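Local coordinates for protein pyocin S5 (Pseudomonas aeruginosa PAO1, PDB 6THK) that probably kills susceptible bacteria by inserting a helical pore-forming domain into the cytoplasmic membrane and depolarising it, at residues Ala328-Glu333 / Glu404-Gly409; Glu336-Arg341 / Leu470-Val475; Glu344-Leu349 / Ile457-Ala462; Ala449-Leu454 / Ala481-Asp486. The protein carries 1 engineered substitution. All coordinates share one frame; numbering follows the deposited sequence.

Interaction 1: Ala328-Glu333 / Glu404-Gly409. With ZN (zinc ion), chain J.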
# COMPACT_ATOMS: atom_id res chain seq x y z
N ALA A 328 -28.35 19.97 -37.19
CA ALA A 328 -29.78 20.30 -37.09
C ALA A 328 -30.03 21.81 -37.30
O ALA A 328 -31.01 22.17 -37.96
CB ALA A 328 -30.33 19.87 -35.74
N ASP A 329 -29.16 22.65 -36.76
CA ASP A 329 -29.29 24.09 -36.90
C ASP A 329 -29.04 24.54 -38.33
O ASP A 329 -29.64 25.49 -38.81
CB ASP A 329 -28.32 24.80 -35.97
CG ASP A 329 -28.80 24.82 -34.54
OD1 ASP A 329 -29.69 24.03 -34.21
OD2 ASP A 329 -28.28 25.63 -33.76
N PHE A 330 -28.16 23.83 -39.03
CA PHE A 330 -27.83 24.19 -40.40
C PHE A 330 -29.06 24.13 -41.29
O PHE A 330 -29.25 24.99 -42.13
CB PHE A 330 -26.72 23.28 -40.92
CG PHE A 330 -26.41 23.46 -42.37
CD1 PHE A 330 -25.77 24.59 -42.82
CD2 PHE A 330 -26.73 22.48 -43.27
CE1 PHE A 330 -25.47 24.75 -44.16
CE2 PHE A 330 -26.43 22.62 -44.61
CZ PHE A 330 -25.80 23.76 -45.05
N TYR A 331 -29.89 23.11 -41.12
CA TYR A 331 -31.10 23.00 -41.90
C TYR A 331 -32.06 24.15 -41.61
O TYR A 331 -32.71 24.66 -42.51
CB TYR A 331 -31.78 21.66 -41.67
CG TYR A 331 -30.93 20.47 -42.01
CD1 TYR A 331 -30.54 20.22 -43.30
CD2 TYR A 331 -30.52 19.59 -41.03
CE1 TYR A 331 -29.75 19.14 -43.61
CE2 TYR A 331 -29.74 18.51 -41.33
CZ TYR A 331 -29.36 18.28 -42.62
OH TYR A 331 -28.58 17.20 -42.92
N LYS A 332 -32.16 24.54 -40.35
CA LYS A 332 -33.03 25.64 -39.96
C LYS A 332 -32.56 26.95 -40.59
O LYS A 332 -33.35 27.70 -41.12
CB LYS A 332 -33.05 25.80 -38.45
CG LYS A 332 -33.89 24.77 -37.71
CD LYS A 332 -33.80 24.99 -36.21
CE LYS A 332 -33.87 23.67 -35.46
NZ LYS A 332 -32.70 23.47 -34.56
N GLU A 333 -31.26 27.19 -40.53
CA GLU A 333 -30.66 28.40 -41.10
C GLU A 333 -30.83 28.44 -42.60
O GLU A 333 -31.01 29.50 -43.18
CB GLU A 333 -29.19 28.53 -40.70
CG GLU A 333 -28.57 29.85 -41.13
CD GLU A 333 -29.16 31.05 -40.41
OE1 GLU A 333 -29.30 30.99 -39.18
OE2 GLU A 333 -29.47 32.04 -41.08
N GLU A 404 -15.51 19.63 -40.09
CA GLU A 404 -15.24 18.71 -38.98
C GLU A 404 -16.52 18.46 -38.17
O GLU A 404 -16.84 17.31 -37.88
CB GLU A 404 -14.01 19.09 -38.14
CG GLU A 404 -14.08 20.38 -37.33
CD GLU A 404 -12.94 20.55 -36.33
OE1 GLU A 404 -12.90 19.77 -35.35
OE2 GLU A 404 -12.09 21.45 -36.54
N LYS A 405 -17.32 19.52 -37.94
CA LYS A 405 -18.61 19.43 -37.25
C LYS A 405 -19.61 18.56 -38.04
O LYS A 405 -20.22 17.66 -37.46
CB LYS A 405 -19.18 20.83 -36.98
CG LYS A 405 -18.74 21.42 -35.64
CD LYS A 405 -19.23 22.85 -35.44
CE LYS A 405 -18.33 23.86 -36.12
NZ LYS A 405 -18.86 25.25 -36.04
N PHE A 406 -19.77 18.81 -39.36
CA PHE A 406 -20.69 18.00 -40.18
C PHE A 406 -20.25 16.54 -40.22
O PHE A 406 -21.10 15.66 -40.07
CB PHE A 406 -20.86 18.58 -41.61
CG PHE A 406 -21.65 19.87 -41.69
CD1 PHE A 406 -22.95 19.95 -41.19
CD2 PHE A 406 -21.11 20.99 -42.32
CE1 PHE A 406 -23.66 21.15 -41.26
CE2 PHE A 406 -21.83 22.19 -42.40
CZ PHE A 406 -23.11 22.26 -41.88
N SER A 407 -18.93 16.30 -40.36
CA SER A 407 -18.35 14.96 -40.38
C SER A 407 -18.62 14.20 -39.07
O SER A 407 -18.95 13.02 -39.10
CB SER A 407 -16.85 15.00 -40.67
OG SER A 407 -16.61 15.46 -41.99
N LYS A 408 -18.49 14.90 -37.93
CA LYS A 408 -18.77 14.34 -36.61
C LYS A 408 -20.27 13.96 -36.53
O LYS A 408 -20.59 12.81 -36.27
CB LYS A 408 -18.39 15.33 -35.52
CG LYS A 408 -16.98 15.13 -34.98
CD LYS A 408 -16.69 16.01 -33.76
CE LYS A 408 -15.25 15.90 -33.32
NZ LYS A 408 -14.95 16.84 -32.20
N GLY A 409 -21.15 14.91 -36.88
CA GLY A 409 -22.60 14.73 -36.91
C GLY A 409 -23.05 13.51 -37.69
O GLY A 409 -23.93 12.77 -37.23
ZN ZN J . -30.90 32.38 -38.25

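Interaction 2: Glu336-Arg341 / Leu470-Val475. With ZN (zinc ion), chain J.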
# COMPACT_ATOMS: atom_id res chain seq x y z
N GLU A 336 -34.23 29.55 -43.29
CA GLU A 336 -34.33 30.98 -43.06
C GLU A 336 -33.81 31.80 -44.23
O GLU A 336 -34.42 32.77 -44.62
CB GLU A 336 -33.56 31.37 -41.79
CG GLU A 336 -34.36 31.33 -40.50
CD GLU A 336 -33.53 31.72 -39.29
OE1 GLU A 336 -33.69 31.10 -38.23
OE2 GLU A 336 -32.71 32.66 -39.41
N LYS A 337 -32.69 31.38 -44.80
CA LYS A 337 -32.06 32.13 -45.89
C LYS A 337 -32.45 31.74 -47.32
O LYS A 337 -32.47 32.58 -48.20
CB LYS A 337 -30.53 32.08 -45.73
CG LYS A 337 -29.77 32.97 -46.70
CD LYS A 337 -29.07 34.12 -45.99
CE LYS A 337 -28.65 35.19 -46.99
NZ LYS A 337 -27.46 35.97 -46.54
N PHE A 338 -32.73 30.46 -47.55
CA PHE A 338 -33.09 29.96 -48.88
C PHE A 338 -34.51 29.40 -49.03
O PHE A 338 -34.94 29.17 -50.16
CB PHE A 338 -32.08 28.89 -49.33
CG PHE A 338 -30.66 29.33 -49.54
CD1 PHE A 338 -30.35 30.67 -49.77
CD2 PHE A 338 -29.63 28.41 -49.56
CE1 PHE A 338 -29.03 31.07 -49.96
CE2 PHE A 338 -28.32 28.81 -49.77
CZ PHE A 338 -28.02 30.14 -49.96
N GLY A 339 -35.19 29.13 -47.92
CA GLY A 339 -36.55 28.59 -47.97
C GLY A 339 -36.65 27.10 -47.73
O GLY A 339 -35.64 26.38 -47.82
N ALA A 340 -37.88 26.63 -47.47
CA ALA A 340 -38.24 25.24 -47.16
C ALA A 340 -37.74 24.18 -48.15
O ALA A 340 -37.17 23.18 -47.72
CB ALA A 340 -39.74 25.11 -46.99
N ARG A 341 -37.93 24.41 -49.46
CA ARG A 341 -37.54 23.49 -50.53
C ARG A 341 -36.02 23.21 -50.63
O ARG A 341 -35.63 22.08 -50.93
CB ARG A 341 -38.09 23.96 -51.88
CG ARG A 341 -38.07 22.86 -52.95
CD ARG A 341 -38.51 23.34 -54.30
NE ARG A 341 -38.19 22.31 -55.29
CZ ARG A 341 -38.51 22.37 -56.57
NH1 ARG A 341 -39.18 23.43 -57.04
NH2 ARG A 341 -38.18 21.39 -57.40
N LEU A 470 -28.68 29.50 -55.90
CA LEU A 470 -28.33 28.83 -57.14
C LEU A 470 -27.05 28.03 -56.99
O LEU A 470 -27.03 26.84 -57.27
CB LEU A 470 -28.20 29.84 -58.28
CG LEU A 470 -27.82 29.25 -59.63
CD1 LEU A 470 -28.80 28.16 -60.04
CD2 LEU A 470 -27.73 30.32 -60.70
N GLY A 471 -25.97 28.69 -56.59
CA GLY A 471 -24.70 28.00 -56.35
C GLY A 471 -24.88 26.82 -55.39
O GLY A 471 -24.38 25.72 -55.67
N PHE A 472 -25.64 27.01 -54.30
CA PHE A 472 -25.84 25.91 -53.32
C PHE A 472 -26.60 24.72 -53.91
O PHE A 472 -26.24 23.59 -53.63
CB PHE A 472 -26.47 26.39 -52.01
CG PHE A 472 -26.67 25.30 -50.97
CD1 PHE A 472 -25.60 24.55 -50.51
CD2 PHE A 472 -27.92 25.08 -50.41
CE1 PHE A 472 -25.78 23.56 -49.53
CE2 PHE A 472 -28.10 24.08 -49.44
CZ PHE A 472 -27.02 23.34 -49.00
N ALA A 473 -27.57 24.98 -54.79
CA ALA A 473 -28.33 23.97 -55.49
C ALA A 473 -27.44 23.24 -56.51
O ALA A 473 -27.56 22.02 -56.64
CB ALA A 473 -29.52 24.61 -56.20
N LEU A 474 -26.58 23.97 -57.26
CA LEU A 474 -25.67 23.36 -58.24
C LEU A 474 -24.64 22.47 -57.52
O LEU A 474 -24.31 21.39 -58.02
CB LEU A 474 -24.99 24.44 -59.09
CG LEU A 474 -24.06 23.99 -60.21
CD1 LEU A 474 -24.75 23.02 -61.16
CD2 LEU A 474 -23.57 25.19 -61.00
N VAL A 475 -24.23 22.90 -56.33
CA VAL A 475 -23.30 22.15 -55.50
C VAL A 475 -23.95 20.84 -55.09
O VAL A 475 -23.35 19.78 -55.20
CB VAL A 475 -22.90 22.94 -54.25
CG1 VAL A 475 -22.45 22.00 -53.15
CG2 VAL A 475 -21.81 23.94 -54.57
ZN ZN J . -30.90 32.38 -38.25

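Interaction 3: Glu344-Leu349 / Ile457-Ala462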
# COMPACT_ATOMS: atom_id res chain seq x y z
N GLU A 344 -35.10 21.09 -47.51
CA GLU A 344 -35.62 19.74 -47.70
C GLU A 344 -34.69 19.02 -48.68
O GLU A 344 -34.40 17.85 -48.50
CB GLU A 344 -37.08 19.81 -48.23
CG GLU A 344 -37.74 18.46 -48.54
CD GLU A 344 -37.79 17.40 -47.44
OE1 GLU A 344 -37.91 17.76 -46.25
OE2 GLU A 344 -37.74 16.20 -47.80
N MET A 345 -34.19 19.72 -49.71
CA MET A 345 -33.24 19.14 -50.67
C MET A 345 -31.89 18.81 -49.98
O MET A 345 -31.35 17.74 -50.23
CB MET A 345 -33.06 20.03 -51.90
CG MET A 345 -32.18 19.40 -52.98
SD MET A 345 -32.80 17.80 -53.51
CE MET A 345 -31.28 16.81 -53.39
N ALA A 346 -31.41 19.69 -49.08
CA ALA A 346 -30.18 19.44 -48.33
C ALA A 346 -30.41 18.21 -47.41
O ALA A 346 -29.60 17.27 -47.43
CB ALA A 346 -29.79 20.67 -47.50
N ARG A 347 -31.55 18.20 -46.68
CA ARG A 347 -31.89 17.08 -45.79
C ARG A 347 -32.00 15.74 -46.54
O ARG A 347 -31.54 14.73 -46.02
CB ARG A 347 -33.16 17.38 -44.99
CG ARG A 347 -33.34 16.44 -43.81
CD ARG A 347 -34.64 16.73 -43.09
NE ARG A 347 -34.64 18.03 -42.42
CZ ARG A 347 -34.11 18.26 -41.23
NH1 ARG A 347 -33.49 17.27 -40.57
NH2 ARG A 347 -34.20 19.46 -40.67
N GLN A 348 -32.59 15.74 -47.74
CA GLN A 348 -32.69 14.53 -48.55
C GLN A 348 -31.32 14.12 -49.07
O GLN A 348 -31.05 12.92 -49.18
CB GLN A 348 -33.67 14.70 -49.71
CG GLN A 348 -35.14 14.56 -49.28
CD GLN A 348 -36.01 14.28 -50.47
OE1 GLN A 348 -35.81 13.31 -51.19
NE2 GLN A 348 -37.00 15.14 -50.71
N LEU A 349 -30.43 15.11 -49.37
CA LEU A 349 -29.06 14.83 -49.81
C LEU A 349 -28.31 14.09 -48.71
O LEU A 349 -27.76 13.03 -48.97
CB LEU A 349 -28.31 16.10 -50.27
CG LEU A 349 -26.91 15.89 -50.87
CD1 LEU A 349 -26.99 15.17 -52.21
CD2 LEU A 349 -26.19 17.21 -51.06
N ILE A 457 -18.84 18.35 -47.17
CA ILE A 457 -18.12 19.28 -48.02
C ILE A 457 -19.10 20.26 -48.66
O ILE A 457 -18.85 21.46 -48.70
CB ILE A 457 -17.33 18.53 -49.10
CG1 ILE A 457 -16.09 17.89 -48.49
CG2 ILE A 457 -16.96 19.44 -50.24
CD1 ILE A 457 -15.36 16.97 -49.43
N ALA A 458 -20.22 19.74 -49.15
CA ALA A 458 -21.29 20.55 -49.76
C ALA A 458 -21.85 21.57 -48.77
O ALA A 458 -21.98 22.75 -49.08
CB ALA A 458 -22.40 19.65 -50.27
N PHE A 459 -22.15 21.12 -47.57
CA PHE A 459 -22.70 21.92 -46.49
C PHE A 459 -21.66 22.92 -45.92
O PHE A 459 -22.01 24.08 -45.71
CB PHE A 459 -23.29 21.02 -45.39
CG PHE A 459 -24.53 20.19 -45.74
CD1 PHE A 459 -25.04 20.18 -47.03
CD2 PHE A 459 -25.17 19.42 -44.77
CE1 PHE A 459 -26.20 19.44 -47.34
CE2 PHE A 459 -26.31 18.68 -45.08
CZ PHE A 459 -26.82 18.70 -46.37
N ALA A 460 -20.38 22.48 -45.71
CA ALA A 460 -19.29 23.35 -45.20
C ALA A 460 -19.08 24.56 -46.12
O ALA A 460 -18.84 25.68 -45.64
CB ALA A 460 -17.98 22.57 -45.05
N THR A 461 -19.26 24.35 -47.44
CA THR A 461 -19.21 25.38 -48.48
C THR A 461 -20.29 26.47 -48.27
O THR A 461 -19.95 27.64 -48.31
CB THR A 461 -19.30 24.71 -49.86
OG1 THR A 461 -18.21 23.80 -49.97
CG2 THR A 461 -19.22 25.71 -50.99
N ALA A 462 -21.56 26.09 -48.03
CA ALA A 462 -22.67 27.03 -47.80
C ALA A 462 -22.45 27.93 -46.59
O ALA A 462 -23.01 29.01 -46.55
CB ALA A 462 -23.97 26.26 -47.62

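Interaction 4: Ala449-Leu454 / Ala481-Asp486. With ZN (zinc ion), chain H.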
# COMPACT_ATOMS: atom_id res chain seq x y z
N ALA A 449 -14.25 6.70 -49.67
CA ALA A 449 -14.84 7.40 -48.52
C ALA A 449 -16.37 7.31 -48.54
O ALA A 449 -16.97 6.87 -49.53
CB ALA A 449 -14.37 8.86 -48.47
N ALA A 450 -16.97 7.66 -47.42
CA ALA A 450 -18.39 7.61 -47.28
C ALA A 450 -18.97 8.78 -48.04
O ALA A 450 -18.40 9.85 -48.05
CB ALA A 450 -18.78 7.68 -45.82
N ALA A 451 -20.16 8.58 -48.59
CA ALA A 451 -20.88 9.60 -49.35
C ALA A 451 -21.23 10.83 -48.51
O ALA A 451 -21.24 11.94 -49.01
CB ALA A 451 -22.11 9.01 -50.02
N SER A 452 -21.49 10.62 -47.22
CA SER A 452 -21.79 11.65 -46.24
C SER A 452 -20.65 12.68 -46.10
O SER A 452 -20.92 13.83 -45.79
CB SER A 452 -22.12 11.03 -44.89
OG SER A 452 -23.03 9.97 -45.04
N TRP A 453 -19.40 12.26 -46.26
CA TRP A 453 -18.27 13.17 -46.21
C TRP A 453 -18.40 14.22 -47.33
O TRP A 453 -18.12 15.39 -47.10
CB TRP A 453 -16.94 12.44 -46.33
CG TRP A 453 -15.80 13.35 -46.12
CD1 TRP A 453 -15.49 14.01 -44.98
CD2 TRP A 453 -14.82 13.73 -47.08
NE1 TRP A 453 -14.37 14.77 -45.16
CE2 TRP A 453 -13.94 14.62 -46.45
CE3 TRP A 453 -14.59 13.41 -48.42
CZ2 TRP A 453 -12.86 15.19 -47.10
CZ3 TRP A 453 -13.53 13.98 -49.06
CH2 TRP A 453 -12.67 14.85 -48.40
N LEU A 454 -18.82 13.80 -48.52
CA LEU A 454 -19.05 14.70 -49.65
C LEU A 454 -20.15 15.70 -49.30
O LEU A 454 -20.06 16.86 -49.65
CB LEU A 454 -19.49 13.93 -50.88
CG LEU A 454 -18.47 13.20 -51.72
CD1 LEU A 454 -19.11 12.80 -53.04
CD2 LEU A 454 -17.25 14.06 -51.95
N ALA A 481 -24.79 13.65 -57.95
CA ALA A 481 -24.34 12.80 -59.08
C ALA A 481 -23.26 11.79 -58.61
O ALA A 481 -23.06 10.74 -59.22
CB ALA A 481 -23.76 13.67 -60.19
N MET A 482 -22.56 12.13 -57.52
CA MET A 482 -21.49 11.34 -56.96
C MET A 482 -22.00 10.32 -55.93
O MET A 482 -21.22 9.50 -55.43
CB MET A 482 -20.49 12.29 -56.29
CG MET A 482 -19.08 11.82 -56.40
SD MET A 482 -18.44 12.08 -58.04
CE MET A 482 -17.47 10.60 -58.24
N ILE A 483 -23.31 10.38 -55.62
CA ILE A 483 -23.96 9.54 -54.62
C ILE A 483 -25.01 8.60 -55.21
O ILE A 483 -24.81 7.39 -55.22
CB ILE A 483 -24.54 10.42 -53.47
CG1 ILE A 483 -23.45 11.33 -52.85
CG2 ILE A 483 -25.23 9.55 -52.40
CD1 ILE A 483 -23.95 12.43 -51.91
N ASP A 484 -26.11 9.17 -55.72
CA ASP A 484 -27.25 8.44 -56.24
C ASP A 484 -27.88 9.24 -57.36
O ASP A 484 -27.99 10.46 -57.25
CB ASP A 484 -28.29 8.27 -55.10
CG ASP A 484 -29.37 7.22 -55.29
OD1 ASP A 484 -29.29 6.46 -56.29
OD2 ASP A 484 -30.27 7.12 -54.42
N GLU A 485 -28.35 8.54 -58.41
CA GLU A 485 -29.05 9.10 -59.57
C GLU A 485 -30.31 9.88 -59.17
O GLU A 485 -30.56 10.93 -59.75
CB GLU A 485 -29.40 8.01 -60.59
CG GLU A 485 -29.91 8.54 -61.93
CD GLU A 485 -28.99 8.51 -63.13
OE1 GLU A 485 -28.14 7.59 -63.23
OE2 GLU A 485 -29.16 9.37 -64.03
N ASP A 486 -31.11 9.36 -58.20
CA ASP A 486 -32.34 10.01 -57.75
C ASP A 486 -32.05 11.28 -56.95
O ASP A 486 -32.86 12.20 -56.99
CB ASP A 486 -33.31 9.06 -57.01
CG ASP A 486 -32.77 8.32 -55.80
OD1 ASP A 486 -32.53 8.97 -54.76
OD2 ASP A 486 -32.66 7.07 -55.86
ZN ZN H . -30.89 10.75 -64.39

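Interaction 1: Ala328-Glu333 / Glu404-Gly409
One turn along helix 272-338 from the F330 that meets F406, E333 binds a zinc ion through OE1 at 2.3 Å. The second oxygen, E333 OE2, stays 3.2 Å from the metal, which makes the grip one-sided; E336 supplies a further ligand. Here the long helix 272-338 runs into the all-helical colicin pore-forming domain and packs on helix 396-409. Across that interface the contact is a single T-shaped (edge-to-face) aromatic pair. F406 points its edge at one face of F330, the centroids lying 4.9 Å apart and the planes turned by 70°. The leading atom, F406 CZ, sits 3.5 Å from F330 CG, toward the rim near the root of the side chain and not over the ring centre. Both residues direct CB at the other helix. With CG anti to its backbone N (chi1 173°), F330 holds its ring out from the helix, one face toward F406, while F406 keeps CG beside its own N (chi1 -71°). Both rings are buried: F326 also meets F406, and A462 and T463 of helix 451-464 pack on F330. Chemistry changes on the exposed side of helix 272-338, where K332 NZ forms a salt bridge with D329 OD1 at 3.1 Å, weak as a hydrogen bond. Back at the aromatic pair, F330 CB lies in the plane of the F406 ring, 3.7 Å from F406 CE1.

Interaction 2: Glu336-Arg341 / Leu470-Val475
F338 and F472 bring their CA atoms to 9.4 Å, F338 as the last residue of helix 272-338 and F472 in the middle of a regular turn of helix 468-481. Each sends CB toward the other segment, and the contact is made by these two side chains. The CD2-CE2 side of the F338 ring does the touching: F338 CE2 lies 3.8 Å from F472 CB, and F338 CD2 lies 3.8 Å from F472 CD2. The rings are inclined at 36° with centroids 6.0 Å apart, an oblique meeting that is neither a stack nor a T. F472 reaches across because its CG stands opposite the backbone N (chi1 -179°), carrying the ring out from its helix; its ring also packs on T342 and A346 of helix 340-353. The segment 336-341 is the kink where the long helix ends and the next begins. G339 leaves helical geometry with positive phi (101°) and serves at once as N-cap position of helix 340-353, its backbone angles leaving no room for a CB beside the carbonyl O of F338. The partner helix probably corresponds to the second arm of the hydrophobic hairpin of channel-forming colicins, which lies buried in the soluble bundle; 470-475 falls in a predicted transmembrane span. Behind F472, A473 packs on V495 and I498, and L470 on I387. On the exposed side of the kink, E336 extends beyond CG to bind zinc through OE2 at 2.2 Å, with E333 as the companion ligand.

Interaction 3: Glu344-Leu349 / Ile457-Ala462
F459 brings the outer rim of its ring under the methyl of A346, F459 CZ 3.7 Å from A346 CB, which stands off the ring plane. A346 O, 3.3 Å from F459 CZ, lies instead in that plane at the edge, so a C-H rim and not the pi face is turned to it. F459 leaves its helix to one side, and with CG beside the backbone N (chi1 -67°) the ring is carried over to helix 340-353. L349, one turn on from A346, approaches obliquely, its CD2 4.3 Å from F459 CE1. Small A346 thus gives the ring its nearest seat and L349 a looser flank. This joins helix 340-353 to helix 451-464, which probably corresponds to the first arm of the hydrophobic hairpin of channel-forming colicins. F410 also packs on F459, while A458 packs on V475 and T479 of helix 468-481. Within helix 451-464 T461 turns its hydroxyl back on the chain: T461 OG1 donates to I457 O at 2.7 Å, tilted 24° from the carbonyl plane. T461 N reaches the same oxygen from the opposite face at 3.2 Å. Y423 OH is a second partner of T461 OG1. On the outer side of helix 340-353, K490 NZ bonds Q348 OE1.

Interaction 4: Ala449-Leu454 / Ala481-Asp486
Non-helical backbone forms one side of this contact: I483, in the turn between helices 468-481 and 485-498, brings its CA to 6.1 Å from that of A451 at the start of helix 451-464. At this spacing the small A451 side chain fits, its CB touching two branches of I483, 3.9 Å from CG1 and 4.0 Å from CG2. One turn on, L454 CD1 presses on the base of M482, 3.5 Å from CG and 3.6 Å from CB. M482 then bends at chi2 (75°) and leads its end away toward F439 and I442 of helix 436-446. All four side chains are buried and apolar, and A353 of helix 340-353 packs on both A451 and I483. Polar chemistry starts just beyond. E485, the first residue of the next helix, binds zinc through OE2 at 2.2 Å; its OE1 is hydrogen-bonded to S367 OG. H371 and E489 complete the protein ligands of that site. The arrangement joins the start and end of what is probably the buried hydrophobic helical hairpin, the hallmark of channel-forming colicins.

In the fold
All four contacts lie in the pore-forming domain and are chiefly apolar. Interactions 1, 3 and 4 are buried, whereas interaction 2 is partly exposed at the kink. Three aromatic residues bind the first three together: F330 of interaction 1 touches F459 of interaction 3, and F472 of interaction 2 lies against F330 and A346. Interactions 3 and 4 share helix 451-464 and meet where L349 touches I483, while 2 and 4 do not touch. Ring packing dominates interactions 1 and 2, a ring on small aliphatic groups interaction 3, and purely aliphatic groups interaction 4, with M482 touching through CB and CG. Zinc marks the periphery: E333 and E336, on neighbouring turns of helix 272-338, hold one ion, and another lies beside interaction 4.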